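Local coordinates for ABC transporter, substrate binding protein (Polyamine) (Agrobacterium tumefaciens, PDB 4EUO) that binds gamma-aminobutyric acid as the periplasmic substrate-binding protein of an ABC transporter, probably handing it over for import, at residues 215-227 with 280-294. Sequence-based numbering, arbitrary orientation.
Sequences ETSWAQNITAADS and SLPDQQTESQVNADM. With ABU (gamma-amino-butanoic acid), chain E.
N221 and Q289 meet side chain to side chain where strand 289-291 joins strand 221-227 as a short parallel neighbour. Q289 NE2 donates to N221 OD1 (2.9 Å), lying in the plane of the N221 amide on an oxygen lone pair, with the two amides turned 75° apart. The other end of the N221 amide points both hydrogens at backbone carbonyls: ND2 reaches Q285 O at 2.9 Å, and W218 O within its own type II turn. A chi1 of 69° tucks this amide back over its own backbone, within range of Q289, Q285 O and W218 O. Next along, T223 OG1 takes a nearly straight bond from N291 ND2 (2.8 Å), the two side chains lying alongside, while T223 CG2 packs across the Q289 amide. Backbone bonds V290 N to N221 O, T223 N to V290 O and A292 N to T223 O set the parallel pairing. Where the chain turns at Q285, its amide plane lies nearly parallel over one W218 face, CG making a CH-pi contact 3.5 Å from the six-membered ring centroid; T216 CG2 lies over the other. Behind these, P282 O receives the second Q289 NE2 hydrogen, and S102 of strand 96-107 also bonds N221 OD1. In this class D binding protein the pairing extends the strand whose D226 holds GABA's amine, with I222 and V290 packed against helix 142-149 and W218 and P282 against helix 201-209.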
ATOM      1  N   GLU A 215      -8.726  17.096  -1.380  1.00 13.66           N
ATOM      2  CA  GLU A 215      -7.431  17.729  -1.225  1.00 14.35           C
ATOM      3  C   GLU A 215      -6.517  16.692  -0.556  1.00 15.43           C
ATOM      4  O   GLU A 215      -6.976  15.859   0.252  1.00 14.87           O
ATOM      5  CB  GLU A 215      -7.587  18.916  -0.275  1.00 17.01           C
ATOM      6  CG  GLU A 215      -6.537  19.997  -0.366  1.00 30.15           C
ATOM      7  CD  GLU A 215      -7.048  21.250   0.307  1.00 29.65           C
ATOM      8  OE1 GLU A 215      -6.840  21.379   1.535  1.00 23.37           O
ATOM      9  OE2 GLU A 215      -7.739  22.052  -0.363  1.00 27.40           O
ATOM     10  N   THR A 216      -5.229  16.759  -0.884  1.00 12.12           N
ATOM     11  CA  THR A 216      -4.233  15.886  -0.277  1.00 11.08           C
ATOM     12  C   THR A 216      -3.118  16.757   0.303  1.00 12.77           C
ATOM     13  O   THR A 216      -2.576  17.593  -0.424  1.00 12.75           O
ATOM     14  CB  THR A 216      -3.623  14.948  -1.327  1.00 13.26           C
ATOM     15  OG1 THR A 216      -4.627  14.029  -1.762  1.00 14.60           O
ATOM     16  CG2 THR A 216      -2.469  14.155  -0.789  1.00 14.79           C
ATOM     17  N   SER A 217      -2.776  16.549   1.578  1.00  9.13           N
ATOM     18  CA  SER A 217      -1.568  17.143   2.140  1.00  9.09           C
ATOM     19  C   SER A 217      -0.480  16.082   2.147  1.00 11.21           C
ATOM     20  O   SER A 217      -0.677  14.999   2.732  1.00 10.21           O
ATOM     21  CB  SER A 217      -1.775  17.685   3.545  1.00 10.20           C
ATOM     22  OG  SER A 217      -0.504  18.120   4.025  1.00 11.29           O
ATOM     23  N   TRP A 218       0.665  16.404   1.528  1.00  9.68           N
ATOM     24  CA  TRP A 218       1.832  15.523   1.479  1.00 10.11           C
ATOM     25  C   TRP A 218       2.832  15.851   2.594  1.00 10.60           C
ATOM     26  O   TRP A 218       3.955  15.308   2.579  1.00  9.68           O
ATOM     27  CB  TRP A 218       2.520  15.653   0.123  1.00 10.19           C
ATOM     28  CG  TRP A 218       1.684  15.132  -1.004  1.00 10.56           C
ATOM     29  CD1 TRP A 218       0.775  15.829  -1.757  1.00 13.35           C
ATOM     30  CD2 TRP A 218       1.750  13.819  -1.566  1.00 10.09           C
ATOM     31  NE1 TRP A 218       0.258  15.017  -2.742  1.00 12.43           N
ATOM     32  CE2 TRP A 218       0.853  13.780  -2.657  1.00 12.10           C
ATOM     33  CE3 TRP A 218       2.516  12.676  -1.278  1.00 10.16           C
ATOM     34  CZ2 TRP A 218       0.682  12.635  -3.435  1.00 11.09           C
ATOM     35  CZ3 TRP A 218       2.353  11.551  -2.053  1.00 10.79           C
ATOM     36  CH2 TRP A 218       1.424  11.526  -3.094  1.00 10.92           C
ATOM     37  N   ALA A 219       2.431  16.685   3.577  1.00  9.05           N
ATOM     38  CA  ALA A 219       3.359  17.036   4.652  1.00  9.91           C
ATOM     39  C   ALA A 219       3.686  15.806   5.512  1.00 11.15           C
ATOM     40  O   ALA A 219       2.810  15.207   6.124  1.00 10.07           O
ATOM     41  CB  ALA A 219       2.771  18.156   5.512  1.00 11.19           C
ATOM     42  N   GLN A 220       4.974  15.466   5.588  1.00  9.61           N
ATOM     43  CA  GLN A 220       5.464  14.263   6.284  1.00  9.22           C
ATOM     44  C   GLN A 220       4.765  12.996   5.739  1.00  9.79           C
ATOM     45  O   GLN A 220       4.508  12.062   6.482  1.00  9.43           O
ATOM     46  CB  GLN A 220       5.361  14.331   7.810  1.00  9.46           C
ATOM     47  CG  GLN A 220       6.155  15.499   8.413  1.00 10.47           C
ATOM     48  CD  GLN A 220       5.939  15.502   9.896  1.00 11.44           C
ATOM     49  OE1 GLN A 220       4.827  15.573  10.402  1.00 11.35           O
ATOM     50  NE2 GLN A 220       7.023  15.356  10.650  1.00 13.21           N
ATOM     51  N   ASN A 221       4.461  12.971   4.448  1.00  8.84           N
ATOM     52  CA  ASN A 221       3.798  11.775   3.865  1.00  8.24           C
ATOM     53  C   ASN A 221       4.680  10.568   4.169  1.00  8.91           C
ATOM     54  O   ASN A 221       5.906  10.681   4.146  1.00  9.07           O
ATOM     55  CB  ASN A 221       3.534  11.969   2.393  1.00  8.86           C
ATOM     56  CG  ASN A 221       4.758  11.987   1.519  1.00  8.81           C
ATOM     57  OD1 ASN A 221       5.180  10.951   0.982  1.00  9.24           O
ATOM     58  ND2 ASN A 221       5.320  13.201   1.271  1.00 10.36           N
ATOM     59  N   ILE A 222       4.058   9.413   4.448  1.00  8.72           N
ATOM     60  CA  ILE A 222       4.788   8.239   4.901  1.00  7.57           C
ATOM     61  C   ILE A 222       4.837   7.233   3.776  1.00  8.69           C
ATOM     62  O   ILE A 222       3.789   6.707   3.362  1.00  8.47           O
ATOM     63  CB  ILE A 222       4.126   7.677   6.153  1.00  8.39           C
ATOM     64  CG1 ILE A 222       4.102   8.717   7.293  1.00  8.37           C
ATOM     65  CG2 ILE A 222       4.826   6.359   6.585  1.00 10.75           C
ATOM     66  CD1 ILE A 222       3.092   8.317   8.379  1.00  9.82           C
ATOM     67  N   THR A 223       6.044   6.935   3.274  1.00  8.44           N
ATOM     68  CA  THR A 223       6.171   6.023   2.139  1.00  8.28           C
ATOM     69  C   THR A 223       6.306   4.582   2.545  1.00  9.73           C
ATOM     70  O   THR A 223       6.776   4.248   3.646  1.00  9.07           O
ATOM     71  CB  THR A 223       7.389   6.358   1.264  1.00 10.43           C
ATOM     72  OG1 THR A 223       8.579   6.151   2.021  1.00 11.62           O
ATOM     73  CG2 THR A 223       7.375   7.762   0.786  1.00 11.07           C
ATOM     74  N   ALA A 224       5.874   3.705   1.637  1.00  8.02           N
ATOM     75  CA  ALA A 224       6.004   2.267   1.753  1.00  8.17           C
ATOM     76  C   ALA A 224       5.850   1.695   0.350  1.00  9.11           C
ATOM     77  O   ALA A 224       5.698   2.457  -0.609  1.00  8.61           O
ATOM     78  CB  ALA A 224       4.969   1.687   2.728  1.00  9.73           C
ATOM     79  N   ALA A 225       5.942   0.366   0.207  1.00  8.56           N
ATOM     80  CA  ALA A 225       5.762  -0.218  -1.105  1.00  8.60           C
ATOM     81  C   ALA A 225       5.023  -1.508  -0.976  1.00  8.00           C
ATOM     82  O   ALA A 225       5.133  -2.203   0.041  1.00  8.88           O
ATOM     83  CB  ALA A 225       7.108  -0.451  -1.807  1.00 10.94           C
ATOM     84  N   ASP A 226       4.283  -1.852  -2.026  1.00  7.94           N
ATOM     85  CA  ASP A 226       3.701  -3.184  -2.132  1.00  7.65           C
ATOM     86  C   ASP A 226       4.665  -4.052  -2.927  1.00  8.36           C
ATOM     87  O   ASP A 226       5.550  -3.549  -3.647  1.00  9.05           O
ATOM     88  CB  ASP A 226       2.341  -3.169  -2.808  1.00  8.73           C
ATOM     89  CG  ASP A 226       1.182  -2.853  -1.866  1.00  8.23           C
ATOM     90  OD1 ASP A 226       1.428  -2.381  -0.735  1.00  8.98           O
ATOM     91  OD2 ASP A 226       0.009  -3.121  -2.253  1.00  9.31           O
ATOM     92  N   SER A 227       4.427  -5.365  -2.868  1.00  8.27           N
ATOM     93  CA  SER A 227       5.242  -6.360  -3.526  1.00  8.21           C
ATOM     94  C   SER A 227       4.364  -7.331  -4.268  1.00  9.88           C
ATOM     95  O   SER A 227       3.188  -7.495  -3.934  1.00  9.31           O
ATOM     96  CB  SER A 227       6.005  -7.157  -2.480  1.00 10.95           C
ATOM     97  OG  SER A 227       6.770  -6.289  -1.659  1.00 10.70           O
ATOM     98  N   SER A 280       4.124  14.471  -9.738  1.00 20.65           N
ATOM     99  CA  SER A 280       3.192  14.372  -8.615  1.00 19.54           C
ATOM    100  C   SER A 280       3.258  13.033  -7.869  1.00 17.37           C
ATOM    101  O   SER A 280       2.501  12.857  -6.910  1.00 16.73           O
ATOM    102  CB  SER A 280       1.769  14.571  -9.136  1.00 24.31           C
ATOM    103  OG  SER A 280       1.404  13.530 -10.031  1.00 33.11           O
ATOM    104  N   LEU A 281       4.071  12.082  -8.349  1.00 13.20           N
ATOM    105  CA  LEU A 281       4.114  10.739  -7.773  1.00 12.43           C
ATOM    106  C   LEU A 281       4.829  10.736  -6.439  1.00 13.58           C
ATOM    107  O   LEU A 281       5.649  11.623  -6.162  1.00 12.68           O
ATOM    108  CB  LEU A 281       4.732   9.746  -8.753  1.00 13.11           C
ATOM    109  CG  LEU A 281       4.083   9.649 -10.152  1.00 15.62           C
ATOM    110  CD1 LEU A 281       4.819   8.674 -10.987  1.00 15.49           C
ATOM    111  CD2 LEU A 281       2.568   9.320 -10.096  1.00 17.62           C
ATOM    112  N   PRO A 282       4.543   9.751  -5.569  1.00 11.47           N
ATOM    113  CA  PRO A 282       5.118   9.776  -4.209  1.00 11.55           C
ATOM    114  C   PRO A 282       6.627   9.885  -4.141  1.00 14.37           C
ATOM    115  O   PRO A 282       7.129  10.513  -3.216  1.00 13.58           O
ATOM    116  CB  PRO A 282       4.683   8.436  -3.612  1.00 12.87           C
ATOM    117  CG  PRO A 282       3.428   8.131  -4.322  1.00 14.42           C
ATOM    118  CD  PRO A 282       3.533   8.684  -5.714  1.00 11.35           C
ATOM    119  N   ASP A 283       7.345   9.313  -5.102  1.00 13.36           N
ATOM    120  CA  ASP A 283       8.809   9.396  -5.059  1.00 14.15           C
ATOM    121  C   ASP A 283       9.362  10.792  -5.390  1.00 16.99           C
ATOM    122  O   ASP A 283      10.573  11.014  -5.245  1.00 17.54           O
ATOM    123  CB  ASP A 283       9.433   8.295  -5.921  1.00 16.95           C
ATOM    124  CG  ASP A 283       9.099   8.330  -7.387  1.00 20.33           C
ATOM    125  OD1 ASP A 283       8.190   9.111  -7.782  1.00 16.87           O
ATOM    126  OD2 ASP A 283       9.684   7.503  -8.152  1.00 24.36           O
ATOM    127  N   GLN A 284       8.489  11.731  -5.790  1.00 13.82           N
ATOM    128  CA  GLN A 284       8.831  13.133  -6.030  1.00 14.23           C
ATOM    129  C   GLN A 284       8.299  14.058  -4.938  1.00 15.69           C
ATOM    130  O   GLN A 284       8.621  15.250  -4.949  1.00 16.19           O
ATOM    131  CB  GLN A 284       8.308  13.609  -7.395  1.00 16.51           C
ATOM    132  CG  GLN A 284       8.868  12.803  -8.569  1.00 25.61           C
ATOM    133  CD  GLN A 284      10.347  13.010  -8.758  1.00 40.23           C
ATOM    134  OE1 GLN A 284      10.857  14.127  -8.657  1.00 38.68           O
ATOM    135  NE2 GLN A 284      11.068  11.937  -9.023  1.00 39.34           N
ATOM    136  N   GLN A 285       7.475  13.550  -3.993  1.00 12.35           N
ATOM    137  CA  GLN A 285       6.860  14.379  -2.956  1.00 12.06           C
ATOM    138  C   GLN A 285       7.765  14.364  -1.744  1.00 14.18           C
ATOM    139  O   GLN A 285       7.381  13.953  -0.649  1.00 12.58           O
ATOM    140  CB  GLN A 285       5.457  13.827  -2.627  1.00 12.61           C
ATOM    141  CG  GLN A 285       4.524  13.814  -3.850  1.00 13.04           C
ATOM    142  CD  GLN A 285       3.881  15.139  -4.204  1.00 20.01           C
ATOM    143  OE1 GLN A 285       2.994  15.201  -5.088  1.00 20.20           O
ATOM    144  NE2 GLN A 285       4.178  16.193  -3.462  1.00 13.20           N
ATOM    145  N   THR A 286       8.994  14.893  -1.945  1.00 14.06           N
ATOM    146  CA  THR A 286      10.103  14.734  -1.022  1.00 14.68           C
ATOM    147  C   THR A 286      10.432  15.918  -0.154  1.00 18.85           C
ATOM    148  O   THR A 286      11.314  15.781   0.709  1.00 19.68           O
ATOM    149  CB  THR A 286      11.320  14.242  -1.770  1.00 15.03           C
ATOM    150  OG1 THR A 286      11.661  15.230  -2.753  1.00 17.98           O
ATOM    151  CG2 THR A 286      11.085  12.926  -2.480  1.00 16.41           C
ATOM    152  N   GLU A 287       9.737  17.045  -0.318  1.00 16.32           N
ATOM    153  CA  GLU A 287       9.983  18.263   0.499  1.00 18.15           C
ATOM    154  C   GLU A 287       9.934  17.929   1.988  1.00 20.15           C
ATOM    155  O   GLU A 287      10.817  18.301   2.773  1.00 19.02           O
ATOM    156  CB  GLU A 287       8.928  19.334   0.186  1.00 20.49           C
ATOM    157  CG  GLU A 287       9.226  20.722   0.730  1.00 35.88           C
ATOM    158  CD  GLU A 287       8.459  21.801  -0.012  1.00 64.80           C
ATOM    159  OE1 GLU A 287       8.927  22.224  -1.095  1.00 62.61           O
ATOM    160  OE2 GLU A 287       7.366  22.189   0.461  1.00 61.15           O
ATOM    161  N   SER A 288       8.897  17.184   2.379  1.00 15.09           N
ATOM    162  CA  SER A 288       8.724  16.781   3.763  1.00 13.95           C
ATOM    163  C   SER A 288       8.117  15.397   3.660  1.00 13.90           C
ATOM    164  O   SER A 288       6.915  15.243   3.443  1.00 13.35           O
ATOM    165  CB  SER A 288       7.758  17.723   4.465  1.00 16.34           C
ATOM    166  OG  SER A 288       7.552  17.268   5.786  1.00 17.46           O
ATOM    167  N   GLN A 289       8.967  14.391   3.776  1.00 10.90           N
ATOM    168  CA  GLN A 289       8.558  12.997   3.595  1.00 10.41           C
ATOM    169  C   GLN A 289       9.246  12.121   4.637  1.00 13.31           C
ATOM    170  O   GLN A 289      10.403  12.363   5.024  1.00 12.78           O
ATOM    171  CB  GLN A 289       8.964  12.554   2.183  1.00 10.93           C
ATOM    172  CG  GLN A 289       8.499  11.142   1.788  1.00 11.90           C
ATOM    173  CD  GLN A 289       8.739  10.893   0.348  1.00 13.30           C
ATOM    174  OE1 GLN A 289       9.891  10.773  -0.092  1.00 13.86           O
ATOM    175  NE2 GLN A 289       7.685  10.764  -0.441  1.00 12.28           N
ATOM    176  N   VAL A 290       8.542  11.063   5.050  1.00 10.37           N
ATOM    177  CA  VAL A 290       9.029  10.079   6.035  1.00  9.90           C
ATOM    178  C   VAL A 290       9.008   8.718   5.348  1.00 11.33           C
ATOM    179  O   VAL A 290       8.038   8.396   4.663  1.00 12.34           O
ATOM    180  CB  VAL A 290       8.091  10.120   7.264  1.00 12.79           C
ATOM    181  CG1 VAL A 290       8.454   9.036   8.277  1.00 13.84           C
ATOM    182  CG2 VAL A 290       8.125  11.497   7.933  1.00 13.42           C
ATOM    183  N   ASN A 291      10.035   7.898   5.516  1.00 11.59           N
ATOM    184  CA  ASN A 291      10.059   6.606   4.877  1.00 11.02           C
ATOM    185  C   ASN A 291       9.795   5.530   5.902  1.00 11.67           C
ATOM    186  O   ASN A 291      10.605   5.346   6.805  1.00 12.18           O
ATOM    187  CB  ASN A 291      11.423   6.407   4.197  1.00 12.51           C
ATOM    188  CG  ASN A 291      11.739   7.532   3.238  1.00 23.79           C
ATOM    189  OD1 ASN A 291      12.732   8.252   3.400  1.00 27.25           O
ATOM    190  ND2 ASN A 291      10.894   7.751   2.247  1.00 16.00           N
ATOM    191  N   ALA A 292       8.669   4.819   5.806  1.00  9.85           N
ATOM    192  CA  ALA A 292       8.436   3.725   6.726  1.00  9.71           C
ATOM    193  C   ALA A 292       9.443   2.624   6.466  1.00 11.33           C
ATOM    194  O   ALA A 292       9.886   2.409   5.325  1.00 11.91           O
ATOM    195  CB  ALA A 292       7.008   3.192   6.606  1.00 10.81           C
ATOM    196  N   ASP A 293       9.806   1.926   7.535  1.00  9.97           N
ATOM    197  CA  ASP A 293      10.820   0.868   7.420  1.00  9.81           C
ATOM    198  C   ASP A 293      10.128  -0.479   7.432  1.00 11.50           C
ATOM    199  O   ASP A 293       9.744  -1.011   8.485  1.00 10.50           O
ATOM    200  CB  ASP A 293      11.822   0.980   8.570  1.00 11.42           C
ATOM    201  CG  ASP A 293      12.998   0.035   8.439  1.00 13.17           C
ATOM    202  OD1 ASP A 293      12.879  -0.969   7.714  1.00 11.69           O
ATOM    203  OD2 ASP A 293      14.059   0.347   9.019  1.00 14.90           O
ATOM    204  N   MET A 294       9.917  -1.005   6.242  1.00 10.17           N
ATOM    205  CA  MET A 294       9.210  -2.280   6.124  1.00  9.77           C
ATOM    206  C   MET A 294      10.024  -3.451   6.572  1.00 11.65           C
ATOM    207  O   MET A 294       9.446  -4.461   6.970  1.00 11.01           O
ATOM    208  CB  MET A 294       8.708  -2.495   4.705  1.00 11.81           C
ATOM    209  CG  MET A 294       7.706  -1.398   4.254  1.00 13.03           C
ATOM    210  SD  MET A 294       6.957  -1.817   2.686  1.00 11.91           S
ATOM    211  CE  MET A 294       8.346  -1.848   1.588  1.00 13.00           C
TER
HETATM  212  N   ABU E 404      -1.057  -1.651   0.222  1.00 15.93           N
HETATM  213  CD  ABU E 404      -1.380  -0.479  -0.600  1.00 11.32           C
HETATM  214  CB  ABU E 404      -2.652  -0.682  -1.386  1.00 11.35           C
HETATM  215  CG  ABU E 404      -2.915   0.523  -2.223  1.00 11.20           C
HETATM  216  C   ABU E 404      -4.232   0.528  -2.971  1.00  9.76           C
HETATM  217  O   ABU E 404      -4.677   1.697  -3.424  1.00  9.30           O
HETATM  218  OXT ABU E 404      -4.997  -0.531  -3.077  1.00  9.40           O
HETATM  219  O   HOH W   1       6.253  16.904   1.117  1.00 16.90           O
HETATM  220  O   HOH W   2       9.601   3.636   2.742  1.00 18.85           O